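Local coordinates for protein proline dehydrogenase (Bradyrhizobium japonicum USDA 110, PDB 3HAZ) that probably oxidises proline to glutamate in two steps, using an FAD-dependent proline dehydrogenase domain and an NAD-dependent aldehyde dehydrogenase domain, at residues A[210-214]-A[237-243]; A[218-222]-A[269-275]; A[544-549]-A[712-718]; A[592-596]-A[607-611]. All blocks are in the same frame, centred on the assembly; numbering follows the deposited sequence.

Interaction 1. Residues A[210-214]-A[237-243]. With SO4 (sulfate ion), chain K.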
loop_
_atom_site.group_PDB
_atom_site.type_symbol
_atom_site.label_atom_id
_atom_site.label_comp_id
_atom_site.label_asym_id
_atom_site.label_seq_id
_atom_site.Cartn_x
_atom_site.Cartn_y
_atom_site.Cartn_z
ATOM N N TYR A 210 -36.473 -49.642 3.091
ATOM C CA TYR A 210 -36.097 -49.098 1.789
ATOM C C TYR A 210 -36.180 -50.158 0.708
ATOM O O TYR A 210 -36.657 -49.885 -0.391
ATOM C CB TYR A 210 -34.683 -48.504 1.817
ATOM C CG TYR A 210 -34.575 -47.201 2.565
ATOM C CD1 TYR A 210 -35.387 -46.123 2.232
ATOM C CD2 TYR A 210 -33.649 -47.040 3.600
ATOM C CE1 TYR A 210 -35.290 -44.921 2.909
ATOM C CE2 TYR A 210 -33.539 -45.841 4.278
ATOM C CZ TYR A 210 -34.363 -44.783 3.925
ATOM O OH TYR A 210 -34.262 -43.586 4.592
ATOM N N PHE A 211 -35.694 -51.361 1.015
ATOM C CA PHE A 211 -35.844 -52.489 0.096
ATOM C C PHE A 211 -37.313 -52.676 -0.280
ATOM O O PHE A 211 -37.649 -52.771 -1.457
ATOM C CB PHE A 211 -35.287 -53.789 0.692
ATOM C CG PHE A 211 -35.537 -54.997 -0.167
ATOM C CD1 PHE A 211 -34.575 -55.442 -1.059
ATOM C CD2 PHE A 211 -36.749 -55.674 -0.102
ATOM C CE1 PHE A 211 -34.815 -56.550 -1.866
ATOM C CE2 PHE A 211 -36.994 -56.781 -0.903
ATOM C CZ PHE A 211 -36.028 -57.219 -1.788
ATOM N N ASP A 212 -38.181 -52.726 0.730
ATOM C CA ASP A 212 -39.612 -52.912 0.500
ATOM C C ASP A 212 -40.203 -51.775 -0.332
ATOM O O ASP A 212 -41.000 -52.012 -1.237
ATOM C CB ASP A 212 -40.363 -53.035 1.830
ATOM C CG ASP A 212 -40.013 -54.307 2.585
ATOM O OD1 ASP A 212 -39.455 -55.241 1.971
ATOM O OD2 ASP A 212 -40.296 -54.372 3.799
ATOM N N ALA A 213 -39.812 -50.544 -0.025
ATOM C CA ALA A 213 -40.289 -49.391 -0.790
ATOM C C ALA A 213 -39.907 -49.490 -2.269
ATOM O O ALA A 213 -40.742 -49.253 -3.153
ATOM C CB ALA A 213 -39.778 -48.078 -0.182
ATOM N N TYR A 214 -38.650 -49.835 -2.542
ATOM C CA TYR A 214 -38.213 -50.032 -3.922
ATOM C C TYR A 214 -39.041 -51.130 -4.585
ATOM O O TYR A 214 -39.501 -50.974 -5.712
ATOM C CB TYR A 214 -36.740 -50.446 -3.991
ATOM C CG TYR A 214 -35.726 -49.381 -3.625
ATOM C CD1 TYR A 214 -35.827 -48.085 -4.117
ATOM C CD2 TYR A 214 -34.630 -49.695 -2.820
ATOM C CE1 TYR A 214 -34.873 -47.114 -3.785
ATOM C CE2 TYR A 214 -33.675 -48.741 -2.489
ATOM C CZ TYR A 214 -33.804 -47.453 -2.968
ATOM O OH TYR A 214 -32.853 -46.516 -2.640
ATOM N N SER A 237 -34.573 -45.287 -9.674
ATOM C CA SER A 237 -33.237 -45.019 -9.151
ATOM C C SER A 237 -33.115 -45.560 -7.738
ATOM O O SER A 237 -34.020 -45.387 -6.917
ATOM C CB SER A 237 -32.940 -43.516 -9.133
ATOM O OG SER A 237 -32.597 -43.048 -10.417
ATOM N N VAL A 238 -31.978 -46.193 -7.465
ATOM C CA VAL A 238 -31.736 -46.879 -6.204
ATOM C C VAL A 238 -30.380 -46.473 -5.635
ATOM O O VAL A 238 -29.434 -46.255 -6.391
ATOM C CB VAL A 238 -31.776 -48.403 -6.426
ATOM C CG1 VAL A 238 -30.989 -49.133 -5.361
ATOM C CG2 VAL A 238 -33.225 -48.885 -6.490
ATOM N N LYS A 239 -30.297 -46.355 -4.309
ATOM C CA LYS A 239 -29.045 -46.020 -3.628
ATOM C C LYS A 239 -28.545 -47.160 -2.744
ATOM O O LYS A 239 -29.257 -47.629 -1.853
ATOM C CB LYS A 239 -29.213 -44.761 -2.774
ATOM C CG LYS A 239 -29.093 -43.454 -3.543
ATOM C CD LYS A 239 -29.271 -42.267 -2.608
ATOM C CE LYS A 239 -29.072 -40.947 -3.342
ATOM N NZ LYS A 239 -29.986 -40.835 -4.505
ATOM N N LEU A 240 -27.315 -47.598 -2.981
ATOM C CA LEU A 240 -26.747 -48.679 -2.175
ATOM C C LEU A 240 -26.756 -48.353 -0.685
ATOM O O LEU A 240 -26.964 -49.242 0.130
ATOM C CB LEU A 240 -25.329 -49.022 -2.635
ATOM C CG LEU A 240 -25.254 -49.419 -4.111
ATOM C CD1 LEU A 240 -23.833 -49.726 -4.552
ATOM C CD2 LEU A 240 -26.171 -50.608 -4.370
ATOM N N SER A 241 -26.540 -47.087 -0.319
ATOM C CA SER A 241 -26.482 -46.740 1.103
ATOM C C SER A 241 -27.845 -46.923 1.776
ATOM O O SER A 241 -27.930 -47.068 2.990
ATOM C CB SER A 241 -25.949 -45.315 1.325
ATOM O OG SER A 241 -26.908 -44.328 0.958
ATOM N N ALA A 242 -28.911 -46.899 0.982
ATOM C CA ALA A 242 -30.251 -47.125 1.517
ATOM C C ALA A 242 -30.478 -48.602 1.849
ATOM O O ALA A 242 -31.308 -48.938 2.699
ATOM C CB ALA A 242 -31.305 -46.639 0.524
ATOM N N LEU A 243 -29.722 -49.475 1.191
ATOM C CA LEU A 243 -29.935 -50.920 1.293
ATOM C C LEU A 243 -29.023 -51.632 2.286
ATOM O O LEU A 243 -29.149 -52.845 2.495
ATOM C CB LEU A 243 -29.784 -51.562 -0.082
ATOM C CG LEU A 243 -30.876 -51.158 -1.069
ATOM C CD1 LEU A 243 -30.459 -51.495 -2.487
ATOM C CD2 LEU A 243 -32.202 -51.823 -0.698
HETATM S S SO4 K . -29.265 -37.207 -6.610
HETATM O O1 SO4 K . -29.528 -36.879 -8.008
HETATM O O2 SO4 K . -28.468 -36.133 -6.029
HETATM O O3 SO4 K . -30.530 -37.326 -5.888
HETATM O O4 SO4 K . -28.537 -38.473 -6.529
#

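Interaction 2. Residues A[218-222]-A[269-275]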
loop_
_atom_site.group_PDB
_atom_site.type_symbol
_atom_site.label_atom_id
_atom_site.label_comp_id
_atom_site.label_asym_id
_atom_site.label_seq_id
_atom_site.Cartn_x
_atom_site.Cartn_y
_atom_site.Cartn_z
ATOM N N ILE A 218 -41.313 -50.590 -7.870
ATOM C CA ILE A 218 -41.135 -51.382 -9.073
ATOM C C ILE A 218 -42.461 -52.016 -9.548
ATOM O O ILE A 218 -42.759 -52.004 -10.738
ATOM C CB ILE A 218 -40.040 -52.448 -8.858
ATOM C CG1 ILE A 218 -38.663 -51.778 -8.860
ATOM C CG2 ILE A 218 -40.113 -53.532 -9.927
ATOM C CD1 ILE A 218 -37.532 -52.683 -8.349
ATOM N N GLU A 219 -43.263 -52.542 -8.623
ATOM C CA GLU A 219 -44.575 -53.077 -8.988
ATOM C C GLU A 219 -45.515 -51.985 -9.501
ATOM O O GLU A 219 -46.181 -52.157 -10.528
ATOM C CB GLU A 219 -45.208 -53.843 -7.826
ATOM C CG GLU A 219 -44.437 -55.090 -7.456
ATOM C CD GLU A 219 -44.058 -55.915 -8.677
ATOM O OE1 GLU A 219 -44.962 -56.268 -9.467
ATOM O OE2 GLU A 219 -42.858 -56.218 -8.842
ATOM N N THR A 220 -45.562 -50.857 -8.801
ATOM C CA THR A 220 -46.390 -49.737 -9.241
ATOM C C THR A 220 -45.996 -49.273 -10.641
ATOM O O THR A 220 -46.843 -49.163 -11.531
ATOM C CB THR A 220 -46.300 -48.545 -8.271
ATOM O OG1 THR A 220 -46.831 -48.932 -7.000
ATOM C CG2 THR A 220 -47.087 -47.343 -8.811
ATOM N N ILE A 221 -44.710 -48.993 -10.824
ATOM C CA ILE A 221 -44.190 -48.562 -12.118
ATOM C C ILE A 221 -44.486 -49.612 -13.175
ATOM O O ILE A 221 -44.895 -49.284 -14.293
ATOM C CB ILE A 221 -42.664 -48.346 -12.073
ATOM C CG1 ILE A 221 -42.319 -47.071 -11.312
ATOM C CG2 ILE A 221 -42.088 -48.275 -13.476
ATOM C CD1 ILE A 221 -40.840 -46.959 -10.987
ATOM N N GLY A 222 -44.272 -50.872 -12.802
ATOM C CA GLY A 222 -44.464 -52.003 -13.693
ATOM C C GLY A 222 -45.862 -52.072 -14.277
ATOM O O GLY A 222 -46.035 -52.132 -15.495
ATOM N N ARG A 269 -36.759 -58.042 -9.938
ATOM C CA ARG A 269 -38.125 -57.542 -9.936
ATOM C C ARG A 269 -38.312 -56.500 -11.028
ATOM O O ARG A 269 -39.373 -56.430 -11.650
ATOM C CB ARG A 269 -38.469 -56.949 -8.574
ATOM C CG ARG A 269 -38.729 -57.998 -7.497
ATOM C CD ARG A 269 -38.544 -57.399 -6.114
ATOM N NE ARG A 269 -38.830 -58.359 -5.058
ATOM C CZ ARG A 269 -40.039 -58.565 -4.550
ATOM N NH1 ARG A 269 -41.081 -57.883 -5.010
ATOM N NH2 ARG A 269 -40.206 -59.458 -3.587
ATOM N N ALA A 270 -37.281 -55.683 -11.243
ATOM C CA ALA A 270 -37.296 -54.677 -12.296
ATOM C C ALA A 270 -37.235 -55.354 -13.666
ATOM O O ALA A 270 -37.945 -54.973 -14.594
ATOM C CB ALA A 270 -36.119 -53.718 -12.121
ATOM N N LYS A 271 -36.376 -56.361 -13.781
ATOM C CA LYS A 271 -36.247 -57.119 -15.016
ATOM C C LYS A 271 -37.591 -57.711 -15.440
ATOM O O LYS A 271 -37.954 -57.664 -16.613
ATOM C CB LYS A 271 -35.204 -58.232 -14.859
ATOM C CG LYS A 271 -35.224 -59.254 -15.996
ATOM C CD LYS A 271 -34.024 -60.188 -15.915
ATOM C CE LYS A 271 -34.026 -61.213 -17.038
ATOM N NZ LYS A 271 -34.947 -62.349 -16.765
ATOM N N ALA A 272 -38.327 -58.260 -14.476
ATOM C CA ALA A 272 -39.616 -58.882 -14.761
ATOM C C ALA A 272 -40.619 -57.902 -15.382
ATOM O O ALA A 272 -41.541 -58.320 -16.068
ATOM C CB ALA A 272 -40.194 -59.526 -13.506
ATOM N N HIS A 273 -40.442 -56.604 -15.142
ATOM C CA HIS A 273 -41.273 -55.602 -15.809
ATOM C C HIS A 273 -40.501 -54.920 -16.925
ATOM O O HIS A 273 -40.974 -53.940 -17.507
ATOM C CB HIS A 273 -41.792 -54.551 -14.822
ATOM C CG HIS A 273 -42.836 -55.069 -13.885
ATOM N ND1 HIS A 273 -43.991 -55.679 -14.323
ATOM C CD2 HIS A 273 -42.898 -55.066 -12.533
ATOM C CE1 HIS A 273 -44.722 -56.033 -13.280
ATOM N NE2 HIS A 273 -44.080 -55.675 -12.181
ATOM N N ASP A 274 -39.310 -55.442 -17.209
ATOM C CA ASP A 274 -38.435 -54.899 -18.244
ATOM C C ASP A 274 -38.208 -53.404 -18.057
ATOM O O ASP A 274 -38.368 -52.625 -18.995
ATOM C CB ASP A 274 -39.015 -55.167 -19.634
ATOM C CG ASP A 274 -37.988 -54.987 -20.738
ATOM O OD1 ASP A 274 -36.787 -55.191 -20.468
ATOM O OD2 ASP A 274 -38.380 -54.639 -21.872
ATOM N N LEU A 275 -37.833 -53.011 -16.842
ATOM C CA LEU A 275 -37.629 -51.603 -16.509
ATOM C C LEU A 275 -36.163 -51.187 -16.619
ATOM O O LEU A 275 -35.269 -52.024 -16.639
ATOM C CB LEU A 275 -38.127 -51.313 -15.085
ATOM C CG LEU A 275 -39.596 -51.615 -14.752
ATOM C CD1 LEU A 275 -39.851 -51.321 -13.275
ATOM C CD2 LEU A 275 -40.550 -50.817 -15.646
HETATM O O HOH W 1 -41.601 -57.710 -10.526
HETATM O O HOH W 2 -41.198 -55.568 -6.888
#

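Interaction 3. Residues A[544-549]-A[712-718]. With NAD (nicotinamide-adenine-dinucleotide), chain D.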
loop_
_atom_site.group_PDB
_atom_site.type_symbol
_atom_site.label_atom_id
_atom_site.label_comp_id
_atom_site.label_asym_id
_atom_site.label_seq_id
_atom_site.Cartn_x
_atom_site.Cartn_y
_atom_site.Cartn_z
ATOM N N ILE A 544 7.647 -52.769 31.255
ATOM C CA ILE A 544 8.511 -51.627 31.525
ATOM C C ILE A 544 8.623 -51.374 33.024
ATOM O O ILE A 544 7.674 -50.909 33.658
ATOM C CB ILE A 544 7.994 -50.353 30.830
ATOM C CG1 ILE A 544 8.099 -50.502 29.313
ATOM C CG2 ILE A 544 8.768 -49.131 31.302
ATOM C CD1 ILE A 544 7.822 -49.229 28.555
ATOM N N ALA A 545 9.791 -51.679 33.581
ATOM C CA ALA A 545 10.025 -51.565 35.017
ATOM C C ALA A 545 9.615 -50.207 35.591
ATOM O O ALA A 545 9.972 -49.158 35.051
ATOM C CB ALA A 545 11.484 -51.855 35.335
ATOM N N ASP A 546 8.866 -50.242 36.691
ATOM C CA ASP A 546 8.474 -49.031 37.407
ATOM C C ASP A 546 9.686 -48.337 38.017
ATOM O O ASP A 546 10.717 -48.961 38.257
ATOM C CB ASP A 546 7.476 -49.359 38.519
ATOM C CG ASP A 546 6.041 -49.389 38.031
ATOM O OD1 ASP A 546 5.800 -49.079 36.841
ATOM O OD2 ASP A 546 5.152 -49.720 38.846
ATOM N N ALA A 547 9.549 -47.039 38.266
ATOM C CA ALA A 547 10.582 -46.281 38.953
ATOM C C ALA A 547 10.347 -46.320 40.460
ATOM O O ALA A 547 9.210 -46.433 40.919
ATOM C CB ALA A 547 10.599 -44.842 38.457
ATOM N N THR A 548 11.431 -46.238 41.223
ATOM C CA THR A 548 11.348 -46.112 42.671
ATOM C C THR A 548 11.288 -44.633 43.025
ATOM O O THR A 548 11.685 -43.791 42.225
ATOM C CB THR A 548 12.566 -46.741 43.356
ATOM O OG1 THR A 548 13.756 -46.070 42.927
ATOM C CG2 THR A 548 12.664 -48.222 43.007
ATOM N N PRO A 549 10.782 -44.312 44.225
ATOM C CA PRO A 549 10.689 -42.911 44.653
ATOM C C PRO A 549 12.043 -42.205 44.607
ATOM O O PRO A 549 12.091 -40.991 44.396
ATOM C CB PRO A 549 10.184 -43.024 46.093
ATOM C CG PRO A 549 9.418 -44.310 46.112
ATOM C CD PRO A 549 10.186 -45.233 45.209
ATOM N N VAL A 712 9.604 -40.985 33.808
ATOM C CA VAL A 712 9.498 -41.776 35.026
ATOM C C VAL A 712 8.182 -42.542 35.004
ATOM O O VAL A 712 7.113 -41.940 34.950
ATOM C CB VAL A 712 9.535 -40.887 36.277
ATOM C CG1 VAL A 712 9.218 -41.703 37.515
ATOM C CG2 VAL A 712 10.895 -40.213 36.409
ATOM N N THR A 713 8.259 -43.868 35.033
ATOM C CA THR A 713 7.053 -44.691 35.016
ATOM C C THR A 713 6.661 -45.184 36.405
ATOM O O THR A 713 7.496 -45.272 37.309
ATOM C CB THR A 713 7.198 -45.910 34.086
ATOM O OG1 THR A 713 8.308 -46.712 34.515
ATOM C CG2 THR A 713 7.411 -45.457 32.644
ATOM N N GLY A 714 5.383 -45.509 36.559
ATOM C CA GLY A 714 4.866 -46.008 37.817
ATOM C C GLY A 714 3.394 -45.690 37.982
ATOM O O GLY A 714 2.727 -45.271 37.032
ATOM N N ASP A 715 2.891 -45.880 39.195
ATOM C CA ASP A 715 1.485 -45.640 39.493
ATOM C C ASP A 715 1.237 -44.209 39.961
ATOM O O ASP A 715 2.070 -43.322 39.760
ATOM C CB ASP A 715 0.998 -46.626 40.556
ATOM C CG ASP A 715 1.973 -46.763 41.709
ATOM O OD1 ASP A 715 2.856 -45.888 41.856
ATOM O OD2 ASP A 715 1.861 -47.750 42.466
ATOM N N GLY A 716 0.084 -43.995 40.588
ATOM C CA GLY A 716 -0.279 -42.690 41.102
ATOM C C GLY A 716 0.582 -42.261 42.274
ATOM O O GLY A 716 0.590 -41.088 42.646
ATOM N N ARG A 717 1.303 -43.212 42.863
ATOM C CA ARG A 717 2.208 -42.908 43.968
ATOM C C ARG A 717 3.500 -42.274 43.457
ATOM O O ARG A 717 4.046 -41.362 44.082
ATOM C CB ARG A 717 2.524 -44.167 44.777
ATOM N N ILE A 718 3.990 -42.771 42.327
ATOM C CA ILE A 718 5.166 -42.197 41.686
ATOM C C ILE A 718 4.813 -40.812 41.162
ATOM O O ILE A 718 5.608 -39.874 41.260
ATOM C CB ILE A 718 5.677 -43.085 40.534
ATOM C CG1 ILE A 718 6.324 -44.358 41.092
ATOM C CG2 ILE A 718 6.662 -42.323 39.658
ATOM C CD1 ILE A 718 7.525 -44.098 42.004
HETATM P PA NAD D . -6.538 -40.698 36.388
HETATM O O1A NAD D . -6.977 -39.489 37.406
HETATM O O2A NAD D . -7.043 -41.984 36.896
HETATM O O5B NAD D . -4.870 -40.719 36.329
HETATM C C5B NAD D . -4.214 -40.167 35.196
HETATM C C4B NAD D . -2.728 -39.900 35.483
HETATM O O4B NAD D . -2.438 -39.332 36.817
HETATM C C3B NAD D . -1.795 -41.179 35.462
HETATM O O3B NAD D . -0.613 -41.168 34.723
HETATM C C2B NAD D . -1.785 -41.564 36.939
HETATM O O2B NAD D . -0.991 -42.643 37.380
HETATM C C1B NAD D . -1.618 -40.240 37.547
HETATM N N9A NAD D . -2.009 -40.244 38.965
HETATM C C8A NAD D . -2.897 -41.070 39.576
HETATM N N7A NAD D . -2.962 -40.702 40.952
HETATM C C5A NAD D . -2.080 -39.616 41.155
HETATM C C6A NAD D . -1.756 -38.878 42.288
HETATM N N6A NAD D . -2.387 -39.194 43.559
HETATM N N1A NAD D . -0.857 -37.863 42.205
HETATM C C2A NAD D . -0.260 -37.565 40.992
HETATM N N3A NAD D . -0.577 -38.291 39.876
HETATM C C4A NAD D . -1.490 -39.320 39.959
HETATM O O3 NAD D . -7.095 -40.395 34.834
HETATM P PN NAD D . -7.132 -41.635 33.713
HETATM O O1N NAD D . -7.911 -42.948 34.379
HETATM O O2N NAD D . -5.767 -41.997 33.326
HETATM O O5D NAD D . -7.966 -41.145 32.354
HETATM C C5D NAD D . -9.373 -40.962 32.418
HETATM C C4D NAD D . -9.771 -39.536 32.855
HETATM O O4D NAD D . -8.955 -38.417 32.297
HETATM C C3D NAD D . -11.271 -39.034 32.701
HETATM O O3D NAD D . -11.975 -38.606 33.842
HETATM C C2D NAD D . -11.108 -38.061 31.514
HETATM O O2D NAD D . -12.202 -37.309 31.025
HETATM C C1D NAD D . -9.833 -37.403 31.851
HETATM N N1N NAD D . -9.287 -36.803 30.627
HETATM C C2N NAD D . -9.573 -35.456 30.335
HETATM C C3N NAD D . -9.049 -34.857 29.112
HETATM C C7N NAD D . -9.352 -33.381 28.799
HETATM O O7N NAD D . -8.764 -32.842 27.931
HETATM N N7N NAD D . -10.247 -32.626 29.651
HETATM C C4N NAD D . -8.226 -35.669 28.181
HETATM C C5N NAD D . -7.941 -37.005 28.474
HETATM C C6N NAD D . -8.468 -37.615 29.715
#

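Interaction 4. Residues A[592-596]-A[607-611]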
loop_
_atom_site.group_PDB
_atom_site.type_symbol
_atom_site.label_atom_id
_atom_site.label_comp_id
_atom_site.label_asym_id
_atom_site.label_seq_id
_atom_site.Cartn_x
_atom_site.Cartn_y
_atom_site.Cartn_z
ATOM N N PHE A 592 3.909 -46.227 15.242
ATOM C CA PHE A 592 3.134 -45.639 16.331
ATOM C C PHE A 592 1.657 -46.028 16.290
ATOM O O PHE A 592 1.027 -46.207 17.332
ATOM C CB PHE A 592 3.310 -44.118 16.365
ATOM C CG PHE A 592 4.631 -43.686 16.930
ATOM C CD1 PHE A 592 5.700 -43.406 16.096
ATOM C CD2 PHE A 592 4.809 -43.582 18.300
ATOM C CE1 PHE A 592 6.924 -43.022 16.616
ATOM C CE2 PHE A 592 6.034 -43.195 18.831
ATOM C CZ PHE A 592 7.090 -42.912 17.985
ATOM N N ILE A 593 1.104 -46.158 15.091
ATOM C CA ILE A 593 -0.267 -46.635 14.957
ATOM C C ILE A 593 -0.346 -48.061 15.501
ATOM O O ILE A 593 -1.302 -48.418 16.193
ATOM C CB ILE A 593 -0.753 -46.575 13.498
ATOM C CG1 ILE A 593 -1.001 -45.120 13.087
ATOM C CG2 ILE A 593 -2.030 -47.410 13.312
ATOM C CD1 ILE A 593 -1.295 -44.939 11.612
ATOM N N ALA A 594 0.676 -48.863 15.213
ATOM C CA ALA A 594 0.726 -50.239 15.712
ATOM C C ALA A 594 0.711 -50.266 17.234
ATOM O O ALA A 594 0.008 -51.072 17.842
ATOM C CB ALA A 594 1.966 -50.968 15.183
ATOM N N LEU A 595 1.496 -49.380 17.841
ATOM C CA LEU A 595 1.546 -49.270 19.296
ATOM C C LEU A 595 0.199 -48.848 19.875
ATOM O O LEU A 595 -0.255 -49.402 20.876
ATOM C CB LEU A 595 2.637 -48.286 19.727
ATOM C CG LEU A 595 3.970 -48.876 20.198
ATOM C CD1 LEU A 595 4.434 -50.009 19.295
ATOM C CD2 LEU A 595 5.034 -47.790 20.296
ATOM N N LEU A 596 -0.433 -47.867 19.240
ATOM C CA LEU A 596 -1.726 -47.365 19.685
ATOM C C LEU A 596 -2.785 -48.464 19.665
ATOM O O LEU A 596 -3.681 -48.506 20.510
ATOM C CB LEU A 596 -2.171 -46.194 18.809
ATOM C CG LEU A 596 -1.424 -44.879 19.028
ATOM C CD1 LEU A 596 -1.732 -43.889 17.913
ATOM C CD2 LEU A 596 -1.761 -44.288 20.397
ATOM N N ALA A 607 -6.428 -44.574 15.914
ATOM C CA ALA A 607 -4.976 -44.567 16.039
ATOM C C ALA A 607 -4.368 -43.559 15.065
ATOM O O ALA A 607 -3.586 -42.703 15.459
ATOM C CB ALA A 607 -4.412 -45.964 15.801
ATOM N N LEU A 608 -4.748 -43.653 13.794
ATOM C CA LEU A 608 -4.266 -42.711 12.792
ATOM C C LEU A 608 -4.579 -41.268 13.198
ATOM O O LEU A 608 -3.735 -40.374 13.087
ATOM C CB LEU A 608 -4.892 -43.020 11.436
ATOM C CG LEU A 608 -4.674 -41.965 10.356
ATOM C CD1 LEU A 608 -3.188 -41.805 10.077
ATOM C CD2 LEU A 608 -5.429 -42.341 9.092
ATOM N N SER A 609 -5.801 -41.047 13.665
ATOM C CA SER A 609 -6.207 -39.727 14.122
ATOM C C SER A 609 -5.344 -39.228 15.287
ATOM O O SER A 609 -4.996 -38.049 15.337
ATOM C CB SER A 609 -7.683 -39.726 14.519
ATOM O OG SER A 609 -8.000 -38.555 15.245
ATOM N N GLU A 610 -5.004 -40.114 16.221
ATOM C CA GLU A 610 -4.157 -39.711 17.341
ATOM C C GLU A 610 -2.736 -39.405 16.863
ATOM O O GLU A 610 -2.123 -38.432 17.304
ATOM C CB GLU A 610 -4.140 -40.756 18.463
ATOM C CG GLU A 610 -3.172 -40.383 19.586
ATOM C CD GLU A 610 -3.405 -41.122 20.896
ATOM O OE1 GLU A 610 -4.144 -42.131 20.919
ATOM O OE2 GLU A 610 -2.829 -40.688 21.915
ATOM N N LEU A 611 -2.219 -40.234 15.959
ATOM C CA LEU A 611 -0.909 -39.972 15.364
ATOM C C LEU A 611 -0.887 -38.578 14.729
ATOM O O LEU A 611 0.021 -37.792 14.986
ATOM C CB LEU A 611 -0.538 -41.053 14.339
ATOM C CG LEU A 611 0.860 -41.004 13.689
ATOM C CD1 LEU A 611 0.981 -39.870 12.672
ATOM C CD2 LEU A 611 1.956 -40.895 14.734
#

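Interaction 1. Residues A[210-214]-A[237-243]
Tyr214 reaches from helix 204-223 to strand 235-238 and packs there against Val238. CG2 of Val238 sits over the centre of the ring face, 3.6 Å from the ring centroid, a CH-pi contact. At the ring edge, CD2 of Leu243 lies 3.9 Å from CE2 of Tyr214. The ring end is polar. Lys239 N donates to Tyr214 OH at 3.1 Å, nearly straight at 172°. CG of Tyr214 is anti to its carbonyl carbon (chi1 -70°), which sends the ring across to the strand. A phenylalanine here would probably keep the packing on Val238 but leave Lys239 N without this acceptor. One turn before Tyr214, the Tyr210 ring takes CB of Ala242 over one face, 4.2 Å from the ring centroid, and Tyr210 OH bonds to Asp451. Leu243 CD2 also meets CB of Phe211 at 3.9 Å. Further out, the Lys239 side chain leads away to a salt bridge with Asp280, close to the bound FAD, and makes a weak bond to a sulfate. The contact lies inside the beta-alpha-beta unit 193-196, 204-223, 235-238 of the proline dehydrogenase barrel, with helix 252-272 packed beside Phe211, Tyr214 and Leu243.

Interaction 2. Residues A[218-222]-A[269-275]
His273 lays one ring face on Gly222, within the Schellman motif that ends helix 252-272, Asp274 being its C-prime residue. Helices 204-223 and 252-272 are neighbours in the proline dehydrogenase barrel. The packing is tight here: Gly222 CA is 3.6 Å from the ring centroid of His273, and a CB on this glycine would clash with the ring. Deeper in, Ile221 CG2 meets Leu275 CD2 at 3.7 Å, and Ile218 CG2 rests on the backbone of Arg269. The outer side is looser and wet. Two waters donate to Glu219 OE2; one also donates to Arg269 O, the other accepts from Arg269 NH1. Arg269 itself is salt-bridged to Asp265. With an alanine in place of His273, Glu219 OE1 would probably lose its N-H donor and Gly222 the ring that packs on it. Glu219 bends at chi2 (-46°) to bring its carboxylate back to the histidine. His273 NE2 donates to Glu219 OE1 at 2.9 Å, in the ring plane but from above the carboxylate plane.

Interaction 3. Residues A[544-549]-A[712-718]
Ala547 points its methyl at the chain just after strand 709-711, where CB lies 3.6 Å from Val712 CG1. Its backbone N donates to Thr713 O at 2.9 Å, and the donor N stands above the carbonyl plane, 39° out of it. Ile718 comes from the start of helix 716-724. Its chain turns at chi2 (-60°), and CD1 ends 3.1 Å from Ala547 O and 4.3 Å from CD of Pro549. Thr713 and Ile544 cross at about a right angle, with Ile544 CG2 4.1 Å from Thr713 CG2. The hydroxyl of Thr713 is turned to the 544-549 loop, OG1 lying 3.0 Å from Ala545 O. Asp546 leans its carboxylate over Gly714, with OD1 3.4 Å from Gly714 CA. At the backbone angles of Gly714 a side chain would jam against the preceding carbonyl, so glycine fits this turn. Asp715 is the N-cap of helix 716-724, and its OD1 accepts weakly from Arg717 N and Ile718 N. The turn belongs to the NAD pocket of the aldehyde dehydrogenase domain. Gly716 O is 3.2 Å from NAD C6A, and Lys683, an NAD-binding residue, donates to Gly714 O. One main-chain hydrogen bond and methyl packing thus fix the loop to this turn without relying on charge; the nearby carboxylates of Asp546 and Asp715, not in contact, would if anything probably disfavour each other.

Interaction 4. Residues A[592-596]-A[607-611]
Leu596 packs into the side of helix 604-629, facing Ala607 and Glu610. Leu596 CB lies 3.8 Å from Ala607 CB. A chi1 of -73° swings CG toward the second helix, and chi2 of 168° then spreads CD1 and CD2 over it. One branch, CD1, rests on the backbone, 3.3 Å from Ala607 O. The other, CD2, lies against the carboxylate, 3.3 Å from Glu610 OE1. One turn earlier, Ile593 fills the next place. Its CG2 touches Ala607 CB at 3.7 Å, so that methyl sits between Ile593 and Leu596. Its CD1 reaches Leu608 CD1 at 4.0 Å, and these two side chains run side by side, pointing the same way. Leu611 closes the row, with CD2 3.9 Å from CB of Phe592. The two short helical segments run at 124° to each other, their axes 9.0 Å apart at closest approach. The two helices, successive in the chain, pack at a steep angle within the aldehyde dehydrogenase domain. Helix 689-702 covers Phe592 and Leu596, and helix 524-536 touches Ile593. Glu610 has its polar partners outside the pair: Lys602 forms a salt bridge to OE1, and the backbone N atoms of Leu663 and Ala664 donate to OE2. The joint between the helices is apolar, while the one buried carboxylate at its side is paired with a lysine and two peptide N-H groups, which would probably favour its charged form.

Interactions 1 and 2 share helix 204-223 in the proline dehydrogenase barrel, their centres about 15 Å apart. Interaction 1 is the buried one, near the FAD; interaction 2 lies farther out and is only partly buried, with waters on its outer side. Interactions 3 and 4 belong to the aldehyde dehydrogenase part, and 592-596 with 607-611 falls within the chain between the segments of interaction 3. Their nearest atoms are about 9 Å apart. Interaction 4 is core and apolar between two helices. Interaction 3 is a partly exposed loop contact beside the NAD, held by a backbone hydrogen bond. Aromatic rings matter in interactions 1 and 2, aliphatic packing in interaction 4.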